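Local coordinates for protein BONZAI 1 (Arabidopsis thaliana, PDB 6KXT), which restrains cell death and defense responses as a negative regulator of several R genes and binds phospholipids in a calcium-dependent manner, here represented by its second C2 domain, at residues Lys102-Ser105 with Asp106-Lys109. Numbering follows the deposited sequence. Where two conformers were deposited one is given.
Sequences KSLS and DLEK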
loop_
_atom_site.group_PDB
_atom_site.type_symbol
_atom_site.label_atom_id
_atom_site.label_comp_id
_atom_site.label_asym_id
_atom_site.label_seq_id
_atom_site.Cartn_x
_atom_site.Cartn_y
_atom_site.Cartn_z
ATOM N N LYS A 102 -2.454 -6.789 -2.825
ATOM C CA LYS A 102 -2.651 -6.462 -4.253
ATOM C C LYS A 102 -1.296 -6.531 -4.939
ATOM O O LYS A 102 -0.307 -6.123 -4.355
ATOM C CB LYS A 102 -3.173 -5.030 -4.416
ATOM C CG LYS A 102 -4.616 -4.795 -4.005
ATOM C CD LYS A 102 -5.569 -5.103 -5.137
ATOM C CE LYS A 102 -6.970 -5.415 -4.682
ATOM N NZ LYS A 102 -7.060 -6.745 -4.041
ATOM N N SER A 103 -1.257 -6.907 -6.205
ATOM C CA SER A 103 -0.049 -6.793 -7.033
ATOM C C SER A 103 0.028 -5.420 -7.669
ATOM O O SER A 103 -0.952 -4.661 -7.656
ATOM C CB SER A 103 -0.040 -7.798 -8.147
ATOM O OG SER A 103 -1.131 -7.562 -9.038
ATOM N N LEU A 104 1.151 -5.068 -8.253
ATOM C CA LEU A 104 1.247 -3.807 -9.017
ATOM C C LEU A 104 0.221 -3.847 -10.148
ATOM O O LEU A 104 -0.366 -2.778 -10.461
ATOM C CB LEU A 104 2.671 -3.598 -9.535
ATOM C CG LEU A 104 3.780 -3.259 -8.540
ATOM C CD1 LEU A 104 5.072 -2.863 -9.258
ATOM C CD2 LEU A 104 3.353 -2.191 -7.569
ATOM N N SER A 105 0.063 -4.993 -10.828
ATOM C CA SER A 105 -0.921 -5.121 -11.929
ATOM C C SER A 105 -2.301 -4.730 -11.390
ATOM O O SER A 105 -3.097 -4.022 -12.065
ATOM C CB SER A 105 -0.860 -6.537 -12.487
ATOM O OG SER A 105 -1.799 -6.643 -13.522
ATOM N N ASP A 106 -2.648 -5.198 -10.213
ATOM C CA ASP A 106 -3.948 -4.893 -9.570
ATOM C C ASP A 106 -4.050 -3.407 -9.231
ATOM O O ASP A 106 -5.097 -2.772 -9.520
ATOM C CB ASP A 106 -4.069 -5.664 -8.255
ATOM C CG ASP A 106 -4.182 -7.169 -8.341
ATOM O OD1 ASP A 106 -4.581 -7.678 -9.401
ATOM O OD2 ASP A 106 -3.871 -7.829 -7.296
ATOM N N LEU A 107 -2.993 -2.813 -8.717
ATOM C CA LEU A 107 -3.026 -1.368 -8.398
ATOM C C LEU A 107 -3.248 -0.570 -9.680
ATOM O O LEU A 107 -3.947 0.435 -9.653
ATOM C CB LEU A 107 -1.724 -0.977 -7.713
ATOM C CG LEU A 107 -1.494 -1.624 -6.330
ATOM C CD1 LEU A 107 -0.185 -1.115 -5.760
ATOM C CD2 LEU A 107 -2.655 -1.386 -5.354
ATOM N N GLU A 108 -2.647 -0.969 -10.798
ATOM C CA GLU A 108 -2.863 -0.264 -12.076
ATOM C C GLU A 108 -4.336 -0.383 -12.466
ATOM O O GLU A 108 -4.890 0.621 -12.929
ATOM C CB GLU A 108 -1.939 -0.865 -13.113
ATOM C CG GLU A 108 -2.005 -0.171 -14.453
ATOM C CD GLU A 108 -0.987 -0.702 -15.470
ATOM O OE1 GLU A 108 -0.653 -1.854 -15.405
ATOM O OE2 GLU A 108 -0.578 0.101 -16.300
ATOM N N LYS A 109 -4.953 -1.534 -12.277
ATOM C CA LYS A 109 -6.380 -1.716 -12.643
ATOM C C LYS A 109 -7.249 -0.805 -11.759
ATOM O O LYS A 109 -8.193 -0.177 -12.290
ATOM C CB LYS A 109 -6.735 -3.190 -12.577
ATOM C CG LYS A 109 -6.101 -4.046 -13.664
ATOM C CD LYS A 109 -6.326 -5.491 -13.341
ATOM C CE LYS A 109 -5.774 -6.424 -14.389
ATOM N NZ LYS A 109 -4.297 -6.487 -14.390
HETATM O O HOH W 1 -5.921 -8.640 -5.667
HETATM O O HOH W 2 -2.736 -3.902 -15.087
#
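Ser103 and Asp106 form a capping box at the start of helix 104-113, which follows strand 95-102 in this C2 beta-sandwich. As N-cap, Ser103 OG accepts a hydrogen bond from Asp106 N (3.0 Å), the hydroxyl set between backbone N and carbonyl carbon, a rotation (chi1 63°) that brings OG round to the N-H of Asp106. In return Ser103 N gives an almost straight bond (172°) to Asp106 OD2, reached from above the carboxylate plane at 3.0 Å. Water 1 also donates to OD2 while accepting from Lys102 NZ, bridging opposite charges that do not touch directly. Replacing Asp106 by alanine would remove the carboxylate and would probably leave Ser103 N without its capping acceptor and water 1 without a mate. Backbone bonds from Leu107 N to Ser103 O, Glu108 N to Leu104 O and Lys109 N to Ser105 O build the first turn and start the next. The aliphatic part of Lys102 crosses Asp106 nearly at right angles, CD 3.5 Å from CB. Leu104 CD2 makes apolar contact with Leu107 CD1 at 4.1 Å, and both leucines pack on Ile16 of strand 13-21. Glu108 pairs with Lys77 in a salt bridge; its OE1 also accepts from water 2, which donates in turn to Ser105 O at 3.0 Å.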